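Local coordinates for immunity 23 family protein (Burkholderia dolosa AU0158, PDB 5FFP) that probably serves as the immunity protein of a contact-dependent growth inhibition system, neutralising the cognate CdiA toxin and so protecting the cell that makes it, at residues G46-M51 and V100-L105. Residues are numbered along the deposited sequence; the frame is centred on the assembly and turned at random.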
ATOM      1  N   GLY A  46       5.915   5.406 -24.245  1.00 28.65           N
ATOM      2  CA  GLY A  46       6.226   3.963 -24.099  1.00 31.27           C
ATOM      3  C   GLY A  46       5.978   3.402 -22.695  1.00 31.75           C
ATOM      4  O   GLY A  46       5.430   2.304 -22.517  1.00 34.04           O
ATOM      5  N   VAL A  47       6.365   4.187 -21.699  1.00 30.15           N
ATOM      6  CA  VAL A  47       6.233   3.802 -20.309  1.00 30.84           C
ATOM      7  C   VAL A  47       4.784   3.914 -19.875  1.00 30.70           C
ATOM      8  O   VAL A  47       4.281   3.044 -19.238  1.00 31.98           O
ATOM      9  CB  VAL A  47       7.125   4.698 -19.379  1.00 29.42           C
ATOM     10  CG1 VAL A  47       6.934   4.306 -17.927  1.00 30.33           C
ATOM     11  CG2 VAL A  47       8.587   4.582 -19.758  1.00 29.38           C
ATOM     12  N   ASP A  48       4.138   5.037 -20.160  1.00 29.41           N
ATOM     13  CA  ASP A  48       2.698   5.132 -19.917  1.00 29.55           C
ATOM     14  C   ASP A  48       1.898   3.984 -20.596  1.00 31.59           C
ATOM     15  O   ASP A  48       0.997   3.389 -19.972  1.00 33.01           O
ATOM     16  CB  ASP A  48       2.167   6.465 -20.406  1.00 27.60           C
ATOM     17  CG  ASP A  48       2.205   7.551 -19.346  1.00 26.87           C
ATOM     18  OD1 ASP A  48       2.328   7.250 -18.128  1.00 27.56           O
ATOM     19  OD2 ASP A  48       2.008   8.737 -19.733  1.00 25.77           O
ATOM     20  N   LEU A  49       2.193   3.679 -21.858  1.00 32.11           N
ATOM     21  CA  LEU A  49       1.370   2.692 -22.579  1.00 34.81           C
ATOM     22  C   LEU A  49       1.599   1.298 -22.027  1.00 38.09           C
ATOM     23  O   LEU A  49       0.642   0.579 -21.779  1.00 39.64           O
ATOM     24  CB  LEU A  49       1.590   2.738 -24.105  1.00 35.15           C
ATOM     25  CG  LEU A  49       0.680   3.675 -24.956  1.00 33.83           C
ATOM     26  CD1 LEU A  49       0.272   4.981 -24.302  1.00 31.31           C
ATOM     27  CD2 LEU A  49       1.342   3.974 -26.299  1.00 34.03           C
ATOM     28  N   SER A  50       2.852   0.924 -21.784  1.00 39.75           N
ATOM     29  CA  SER A  50       3.100  -0.386 -21.224  1.00 44.27           C
ATOM     30  C   SER A  50       2.475  -0.565 -19.823  1.00 46.18           C
ATOM     31  O   SER A  50       2.045  -1.680 -19.467  1.00 48.79           O
ATOM     32  CB  SER A  50       4.572  -0.694 -21.188  1.00 45.01           C
ATOM     33  OG  SER A  50       5.159   0.062 -20.173  1.00 43.53           O
HETATM   34  N   MSE A  51       2.391   0.513 -19.054  1.00 47.21           N
HETATM   35  CA  MSE A  51       1.747   0.455 -17.750  1.00 50.00           C
HETATM   36  C   MSE A  51       0.211   0.428 -17.811  1.00 45.82           C
HETATM   37  O   MSE A  51      -0.442  -0.154 -16.938  1.00 42.97           O
HETATM   38  CB  MSE A  51       2.332   1.633 -16.990  1.00 59.22           C
HETATM   39  CG  MSE A  51       1.453   2.130 -15.841  1.00 67.82           C
HETATM   40 SE   MSE A  51       0.033   3.415 -16.434  1.00 83.10          SE
HETATM   41  CE  MSE A  51      -1.078   3.178 -14.813  1.00 78.37           C
ATOM     42  N   VAL A 100      -6.962   3.663 -12.646  1.00 46.37           N
ATOM     43  CA  VAL A 100      -6.632   3.525 -14.064  1.00 46.11           C
ATOM     44  C   VAL A 100      -5.904   4.709 -14.681  1.00 45.49           C
ATOM     45  O   VAL A 100      -5.698   4.731 -15.919  1.00 45.83           O
ATOM     46  CB  VAL A 100      -7.885   3.193 -14.894  1.00 46.76           C
ATOM     47  CG1 VAL A 100      -8.572   1.951 -14.333  1.00 47.82           C
ATOM     48  CG2 VAL A 100      -8.849   4.362 -14.934  1.00 46.21           C
ATOM     49  N   SER A 101      -5.512   5.688 -13.865  1.00 44.82           N
ATOM     50  CA  SER A 101      -4.676   6.774 -14.383  1.00 44.95           C
ATOM     51  C   SER A 101      -3.387   6.231 -14.990  1.00 45.90           C
ATOM     52  O   SER A 101      -2.728   5.402 -14.386  1.00 46.82           O
ATOM     53  CB  SER A 101      -4.251   7.761 -13.290  1.00 45.20           C
ATOM     54  OG  SER A 101      -5.300   8.107 -12.425  1.00 44.94           O
ATOM     55  N   ALA A 102      -3.041   6.710 -16.174  1.00 46.29           N
ATOM     56  CA  ALA A 102      -1.687   6.645 -16.658  1.00 47.62           C
ATOM     57  C   ALA A 102      -0.788   7.240 -15.588  1.00 48.33           C
ATOM     58  O   ALA A 102      -1.263   8.023 -14.764  1.00 47.83           O
ATOM     59  CB  ALA A 102      -1.571   7.424 -17.944  1.00 48.22           C
ATOM     60  N   GLU A 103       0.497   6.859 -15.599  1.00 49.88           N
ATOM     61  CA  GLU A 103       1.487   7.317 -14.605  1.00 51.06           C
ATOM     62  C   GLU A 103       1.735   8.816 -14.692  1.00 51.60           C
ATOM     63  O   GLU A 103       1.905   9.475 -13.674  1.00 52.09           O
ATOM     64  CB  GLU A 103       2.865   6.613 -14.759  1.00 53.57           C
ATOM     65  CG  GLU A 103       2.954   5.190 -14.217  1.00 53.67           C
ATOM     66  CD  GLU A 103       4.370   4.566 -14.294  1.00 56.47           C
ATOM     67  OE1 GLU A 103       4.479   3.318 -14.449  1.00 56.81           O
ATOM     68  OE2 GLU A 103       5.380   5.314 -14.198  1.00 58.70           O
ATOM     69  N   SER A 104       1.780   9.360 -15.902  1.00 51.74           N
ATOM     70  CA  SER A 104       1.993  10.796 -16.031  1.00 52.83           C
ATOM     71  C   SER A 104       0.857  11.518 -15.314  1.00 51.13           C
ATOM     72  O   SER A 104       1.097  12.519 -14.653  1.00 52.36           O
ATOM     73  CB  SER A 104       2.139  11.221 -17.501  1.00 53.63           C
ATOM     74  OG  SER A 104       1.138  10.644 -18.321  1.00 51.72           O
ATOM     75  N   LEU A 105      -0.369  10.988 -15.423  1.00 48.70           N
ATOM     76  CA  LEU A 105      -1.532  11.634 -14.808  1.00 47.81           C
ATOM     77  C   LEU A 105      -1.533  11.494 -13.285  1.00 48.32           C
ATOM     78  O   LEU A 105      -1.655  12.485 -12.588  1.00 49.34           O
ATOM     79  CB  LEU A 105      -2.846  11.120 -15.398  1.00 45.75           C
ATOM     80  CG  LEU A 105      -3.063  11.403 -16.886  1.00 45.57           C
ATOM     81  CD1 LEU A 105      -4.273  10.607 -17.376  1.00 44.14           C
ATOM     82  CD2 LEU A 105      -3.256  12.891 -17.145  1.00 46.27           C
TER
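D48 and A102 are the residues whose CA atoms lie nearest across the contact, 5.7 Å apart, where one turn of helix 45-52 runs past the start of helix 103-108. Residues 100-105 arrive extended through S101 and A102 and turn helical at E103, with A102 in the N-cap position. A102 has no side-chain oxygen to offer an amide of the first turn; the D48 carboxylate, from helix 45-52, accepts one, that of S104. OD1 of D48 takes this backbone N-H through its syn lone pair, at 3.1 Å and 153°, and also lies 3.1 Å from the backbone N of E103. The other oxygen, OD2, takes the hydroxyl proton of S104 OG at 2.5 Å, again on the syn side but 16° out of the carboxylate plane. Both oxygens of D48 are thus engaged by one residue, S104, through its backbone N-H and its hydroxyl, which should fix the rotation of the carboxylate; S43 OG, from the end of strand 36-44, adds a second hydroxyl at OD2. Buried as it is, the carboxylate probably gains from the positive end of the helix dipole, which would favour its ionised form. The D48 carboxylate serves the first turn from outside the helix: helix 45-52, which follows the last strand of the four-stranded antiparallel sheet, meets the short helix leading into hairpin 110-127. Beside the polar grip, M51, a selenomethionine, extends its CG anti to the backbone N (chi1 157°) and bends at chi2, laying SE 3.7 Å from A102 CA. The E103 side chain crosses that of M51 obliquely, its OE1 3.5 Å from M51 CG, while its carboxylate stays apart from that of D48, with OE2 5.3 Å from D48 OD1. At the outer margin, the CG1 branch of V47 brushes E103 OE2 at 4.2 Å.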